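Local coordinates for 11S globulin isoform 1 (Cocos nucifera, PDB 5WPW), which serves as a seed storage protein of coconut, a hexameric 11S globulin of the cupin family that acts as a nutrient reservoir, at residues 2-14 and 25-37. The protein carries 2 engineered substitutions. Sequence-based numbering, arbitrary orientation.
Sequences ECRIERLNALEPT and DYFDEDNEQFRCA
With SG of Cys3 set beside its own backbone N (chi1 -77°) and SG of Cys36, in the helix 32-37, anti to that residue's own N (chi1 168°), the two sulfurs join in a disulfide, SG to SG 2.0 Å, that ties the chain's N-terminal loop to this short helix. CD1 of Ile5 lies against the Cys36 sulfur. On the other side of Cys3 in sequence, Glu2 bends at chi2 and brings OE2 over one face of the Arg35 guanidinium, 3.1 Å from NE; the oxygen stands well off the guanidinium plane, so this salt bridge is electrostatic rather than a directed hydrogen bond. Gln33, its chain straight past CG (chi2 180°), reaches across to the loop, where its OE1 accepts from Asn9 N at 3.2 Å. The same oxygen sits close to CD2 of Leu8. Asn31 caps the helix, OD1 taking Gln33 N in its carbonyl plane, and turns ND2 to the CD2 branch of Leu11, whose CD1 touches CE2 of Phe34 at 3.5 Å. The loop leads into strand 15-19, outermost within this chain in a sheet of the N-terminal cupin domain, and the backbones of Leu8 and Leu11 hydrogen-bond to Val330 and Leu340 of the same chain's second cupin domain. Farther on, CD of Pro13 makes a CH-pi contact over a face of the Phe27 ring, 4.1 Å from its centroid, while Leu11 O lies at the ring edge. Tyr26 O is gripped twice by Thr14, through N at 2.8 Å and through OG1, which comes from above the carbonyl plane. One water bridges Glu12 O, to which it donates, and Asp28 N, from which it accepts.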
loop_
_atom_site.group_PDB
_atom_site.type_symbol
_atom_site.label_atom_id
_atom_site.label_comp_id
_atom_site.label_asym_id
_atom_site.label_seq_id
_atom_site.Cartn_x
_atom_site.Cartn_y
_atom_site.Cartn_z
ATOM N N GLU A 2 -14.385 27.395 -12.332
ATOM C CA GLU A 2 -14.536 28.752 -11.817
ATOM C C GLU A 2 -13.305 29.250 -11.074
ATOM O O GLU A 2 -13.402 30.247 -10.346
ATOM C CB GLU A 2 -15.746 28.834 -10.870
ATOM C CG GLU A 2 -17.106 28.917 -11.547
ATOM C CD GLU A 2 -17.665 27.550 -11.905
ATOM O OE1 GLU A 2 -16.878 26.578 -11.961
ATOM O OE2 GLU A 2 -18.892 27.445 -12.132
ATOM N N CYS A 3 -12.158 28.587 -11.211
ATOM C CA CYS A 3 -11.016 28.997 -10.406
ATOM C C CYS A 3 -10.254 30.165 -11.009
ATOM O O CYS A 3 -9.226 30.571 -10.450
ATOM C CB CYS A 3 -10.083 27.808 -10.156
ATOM S SG CYS A 3 -10.693 26.655 -8.888
ATOM N N ARG A 4 -10.729 30.730 -12.119
ATOM C CA ARG A 4 -10.242 32.034 -12.568
ATOM C C ARG A 4 -11.083 33.125 -11.900
ATOM O O ARG A 4 -11.935 33.789 -12.504
ATOM C CB ARG A 4 -10.265 32.134 -14.088
ATOM C CG ARG A 4 -9.242 31.236 -14.784
ATOM C CD ARG A 4 -9.803 30.628 -16.066
ATOM N NE ARG A 4 -9.113 29.403 -16.499
ATOM C CZ ARG A 4 -9.707 28.427 -17.185
ATOM N NH1 ARG A 4 -9.032 27.342 -17.556
ATOM N NH2 ARG A 4 -10.994 28.543 -17.498
ATOM N N ILE A 5 -10.834 33.293 -10.614
ATOM C CA ILE A 5 -11.580 34.237 -9.799
ATOM C C ILE A 5 -10.885 35.584 -9.859
ATOM O O ILE A 5 -9.688 35.688 -9.568
ATOM C CB ILE A 5 -11.697 33.745 -8.347
ATOM C CG1 ILE A 5 -11.978 32.244 -8.300
ATOM C CG2 ILE A 5 -12.783 34.511 -7.619
ATOM C CD1 ILE A 5 -10.718 31.429 -8.173
ATOM N N GLU A 6 -11.638 36.616 -10.240
ATOM C CA GLU A 6 -11.092 37.967 -10.241
ATOM C C GLU A 6 -10.828 38.451 -8.815
ATOM O O GLU A 6 -9.733 38.942 -8.515
ATOM C CB GLU A 6 -12.040 38.915 -10.986
ATOM C CG GLU A 6 -11.489 40.321 -11.226
ATOM C CD GLU A 6 -10.144 40.324 -11.930
ATOM O OE1 GLU A 6 -9.119 40.194 -11.231
ATOM O OE2 GLU A 6 -10.104 40.467 -13.176
ATOM N N ARG A 7 -11.810 38.294 -7.917
ATOM C CA ARG A 7 -11.708 38.727 -6.526
ATOM C C ARG A 7 -12.294 37.673 -5.596
ATOM O O ARG A 7 -13.254 36.981 -5.941
ATOM C CB ARG A 7 -12.465 40.044 -6.256
ATOM C CG ARG A 7 -11.895 41.272 -6.950
ATOM C CD ARG A 7 -10.416 41.434 -6.703
ATOM N NE ARG A 7 -9.652 41.150 -7.911
ATOM C CZ ARG A 7 -8.369 41.452 -8.075
ATOM N NH1 ARG A 7 -7.754 41.151 -9.215
ATOM N NH2 ARG A 7 -7.699 42.063 -7.103
ATOM N N LEU A 8 -11.740 37.595 -4.391
ATOM C CA LEU A 8 -12.355 36.849 -3.304
ATOM C C LEU A 8 -13.107 37.798 -2.374
ATOM O O LEU A 8 -12.844 39.000 -2.330
ATOM C CB LEU A 8 -11.308 36.064 -2.508
ATOM C CG LEU A 8 -10.376 35.144 -3.300
ATOM C CD1 LEU A 8 -9.207 34.716 -2.431
ATOM C CD2 LEU A 8 -11.140 33.928 -3.808
ATOM N N ASN A 9 -14.052 37.245 -1.619
ATOM C CA ASN A 9 -14.705 38.033 -0.582
ATOM C C ASN A 9 -15.124 37.114 0.552
ATOM O O ASN A 9 -15.316 35.909 0.364
ATOM C CB ASN A 9 -15.919 38.817 -1.122
ATOM C CG ASN A 9 -16.892 37.938 -1.869
ATOM O OD1 ASN A 9 -16.680 37.610 -3.037
ATOM N ND2 ASN A 9 -17.976 37.555 -1.202
ATOM N N ALA A 10 -15.249 37.696 1.740
ATOM C CA ALA A 10 -15.708 36.927 2.885
ATOM C C ALA A 10 -17.177 36.573 2.703
ATOM O O ALA A 10 -17.960 37.359 2.163
ATOM C CB ALA A 10 -15.495 37.711 4.177
ATOM N N LEU A 11 -17.540 35.369 3.120
ATOM C CA LEU A 11 -18.864 34.830 2.873
ATOM C C LEU A 11 -19.626 34.657 4.176
ATOM O O LEU A 11 -19.043 34.459 5.244
ATOM C CB LEU A 11 -18.782 33.483 2.145
ATOM C CG LEU A 11 -18.280 33.542 0.705
ATOM C CD1 LEU A 11 -17.813 32.175 0.236
ATOM C CD2 LEU A 11 -19.364 34.084 -0.207
ATOM N N GLU A 12 -20.942 34.721 4.061
ATOM C CA GLU A 12 -21.872 34.478 5.147
ATOM C C GLU A 12 -23.019 33.660 4.588
ATOM O O GLU A 12 -23.178 33.554 3.364
ATOM C CB GLU A 12 -22.379 35.793 5.760
ATOM C CG GLU A 12 -21.533 36.261 6.918
ATOM C CD GLU A 12 -22.218 37.327 7.752
ATOM O OE1 GLU A 12 -23.360 37.090 8.219
ATOM O OE2 GLU A 12 -21.602 38.399 7.935
ATOM N N PRO A 13 -23.811 33.027 5.450
ATOM C CA PRO A 13 -24.912 32.183 4.969
ATOM C C PRO A 13 -25.943 32.960 4.159
ATOM O O PRO A 13 -26.358 34.059 4.531
ATOM C CB PRO A 13 -25.512 31.636 6.263
ATOM C CG PRO A 13 -24.350 31.565 7.182
ATOM C CD PRO A 13 -23.524 32.782 6.873
ATOM N N THR A 14 -26.369 32.364 3.043
ATOM C CA THR A 14 -27.363 32.987 2.175
ATOM C C THR A 14 -28.786 32.687 2.629
ATOM O O THR A 14 -29.607 33.600 2.739
ATOM C CB THR A 14 -27.183 32.534 0.723
ATOM O OG1 THR A 14 -27.266 31.104 0.646
ATOM C CG2 THR A 14 -25.844 32.993 0.195
ATOM N N ASP A 25 -27.883 27.178 8.708
ATOM C CA ASP A 25 -27.481 28.249 7.807
ATOM C C ASP A 25 -26.714 27.636 6.649
ATOM O O ASP A 25 -25.790 26.854 6.873
ATOM C CB ASP A 25 -26.592 29.266 8.524
ATOM C CG ASP A 25 -27.263 29.882 9.709
ATOM O OD1 ASP A 25 -28.513 29.958 9.677
ATOM O OD2 ASP A 25 -26.569 30.253 10.676
ATOM N N TYR A 26 -27.099 27.960 5.424
ATOM C CA TYR A 26 -26.423 27.410 4.253
ATOM C C TYR A 26 -25.606 28.503 3.566
ATOM O O TYR A 26 -26.150 29.549 3.193
ATOM C CB TYR A 26 -27.420 26.786 3.273
ATOM C CG TYR A 26 -28.288 25.673 3.842
ATOM C CD1 TYR A 26 -29.404 25.969 4.625
ATOM C CD2 TYR A 26 -28.018 24.331 3.574
ATOM C CE1 TYR A 26 -30.215 24.962 5.137
ATOM C CE2 TYR A 26 -28.826 23.307 4.083
ATOM C CZ TYR A 26 -29.927 23.635 4.869
ATOM O OH TYR A 26 -30.758 22.653 5.394
ATOM N N PHE A 27 -24.306 28.265 3.397
ATOM C CA PHE A 27 -23.549 29.080 2.454
ATOM C C PHE A 27 -23.891 28.638 1.037
ATOM O O PHE A 27 -24.348 27.517 0.812
ATOM C CB PHE A 27 -22.043 28.971 2.695
ATOM C CG PHE A 27 -21.589 29.451 4.050
ATOM C CD1 PHE A 27 -21.826 28.700 5.184
ATOM C CD2 PHE A 27 -20.878 30.647 4.177
ATOM C CE1 PHE A 27 -21.392 29.135 6.426
ATOM C CE2 PHE A 27 -20.437 31.084 5.408
ATOM C CZ PHE A 27 -20.701 30.322 6.539
ATOM N N ASP A 28 -23.687 29.533 0.068
ATOM C CA ASP A 28 -24.162 29.282 -1.290
ATOM C C ASP A 28 -23.128 28.458 -2.057
ATOM O O ASP A 28 -22.100 28.984 -2.486
ATOM C CB ASP A 28 -24.470 30.580 -2.029
ATOM C CG ASP A 28 -24.953 30.335 -3.453
ATOM O OD1 ASP A 28 -25.358 29.196 -3.772
ATOM O OD2 ASP A 28 -24.920 31.278 -4.266
ATOM N N GLU A 29 -23.425 27.175 -2.271
ATOM C CA GLU A 29 -22.492 26.301 -2.971
ATOM C C GLU A 29 -22.354 26.658 -4.444
ATOM O O GLU A 29 -21.460 26.125 -5.112
ATOM C CB GLU A 29 -22.934 24.842 -2.813
ATOM C CG GLU A 29 -24.408 24.596 -3.107
ATOM C CD GLU A 29 -24.715 23.128 -3.416
ATOM O OE1 GLU A 29 -24.464 22.247 -2.552
ATOM O OE2 GLU A 29 -25.202 22.851 -4.536
ATOM N N ASP A 30 -23.212 27.544 -4.959
ATOM C CA ASP A 30 -23.138 28.014 -6.334
ATOM C C ASP A 30 -22.272 29.258 -6.492
ATOM O O ASP A 30 -21.976 29.651 -7.624
ATOM C CB ASP A 30 -24.547 28.288 -6.865
ATOM C CG ASP A 30 -25.287 27.011 -7.226
ATOM O OD1 ASP A 30 -25.145 26.552 -8.382
ATOM O OD2 ASP A 30 -26.005 26.463 -6.358
ATOM N N ASN A 31 -21.887 29.890 -5.390
ATOM C CA ASN A 31 -20.861 30.921 -5.408
ATOM C C ASN A 31 -19.605 30.411 -6.117
ATOM O O ASN A 31 -19.218 29.249 -5.960
ATOM C CB ASN A 31 -20.567 31.327 -3.955
ATOM C CG ASN A 31 -19.779 32.613 -3.842
ATOM O OD1 ASN A 31 -18.595 32.656 -4.165
ATOM N ND2 ASN A 31 -20.429 33.668 -3.352
ATOM N N GLU A 32 -18.967 31.289 -6.906
ATOM C CA GLU A 32 -17.783 30.887 -7.667
ATOM C C GLU A 32 -16.703 30.301 -6.767
ATOM O O GLU A 32 -16.010 29.350 -7.147
ATOM C CB GLU A 32 -17.219 32.079 -8.440
ATOM C CG GLU A 32 -17.647 32.180 -9.897
ATOM C CD GLU A 32 -17.019 33.380 -10.596
ATOM O OE1 GLU A 32 -15.858 33.719 -10.267
ATOM O OE2 GLU A 32 -17.684 33.987 -11.467
ATOM N N GLN A 33 -16.532 30.864 -5.575
ATOM C CA GLN A 33 -15.458 30.426 -4.694
ATOM C C GLN A 33 -15.711 29.023 -4.149
ATOM O O GLN A 33 -14.776 28.216 -4.042
ATOM C CB GLN A 33 -15.293 31.448 -3.573
ATOM C CG GLN A 33 -15.318 32.845 -4.144
ATOM C CD GLN A 33 -15.164 33.916 -3.103
ATOM O OE1 GLN A 33 -14.056 34.199 -2.652
ATOM N NE2 GLN A 33 -16.277 34.532 -2.723
ATOM N N PHE A 34 -16.967 28.717 -3.802
ATOM C CA PHE A 34 -17.346 27.358 -3.437
ATOM C C PHE A 34 -17.240 26.419 -4.628
ATOM O O PHE A 34 -16.801 25.272 -4.493
ATOM C CB PHE A 34 -18.772 27.349 -2.894
ATOM C CG PHE A 34 -18.847 27.614 -1.438
ATOM C CD1 PHE A 34 -18.377 26.683 -0.538
ATOM C CD2 PHE A 34 -19.380 28.791 -0.964
ATOM C CE1 PHE A 34 -18.432 26.923 0.809
ATOM C CE2 PHE A 34 -19.439 29.033 0.376
ATOM C CZ PHE A 34 -18.965 28.096 1.268
ATOM N N ARG A 35 -17.649 26.887 -5.803
ATOM C CA ARG A 35 -17.494 26.075 -6.997
ATOM C C ARG A 35 -16.019 25.879 -7.348
ATOM O O ARG A 35 -15.641 24.812 -7.832
ATOM C CB ARG A 35 -18.269 26.700 -8.163
ATOM C CG ARG A 35 -19.747 26.273 -8.208
ATOM C CD ARG A 35 -20.428 26.679 -9.510
ATOM N NE ARG A 35 -20.550 28.131 -9.631
ATOM C CZ ARG A 35 -21.500 28.756 -10.323
ATOM N NH1 ARG A 35 -22.432 28.059 -10.968
ATOM N NH2 ARG A 35 -21.521 30.087 -10.366
ATOM N N CYS A 36 -15.164 26.867 -7.087
ATOM C CA CYS A 36 -13.746 26.638 -7.334
ATOM C C CYS A 36 -13.183 25.636 -6.338
ATOM O O CYS A 36 -12.403 24.760 -6.711
ATOM C CB CYS A 36 -12.961 27.947 -7.278
ATOM S SG CYS A 36 -11.125 27.743 -7.219
ATOM N N ALA A 37 -13.586 25.736 -5.069
ATOM C CA ALA A 37 -13.069 24.835 -4.054
ATOM C C ALA A 37 -13.697 23.453 -4.138
ATOM O O ALA A 37 -13.119 22.501 -3.618
ATOM C CB ALA A 37 -13.307 25.416 -2.655
HETATM O O HOH W 1 -22.583 32.142 1.113
#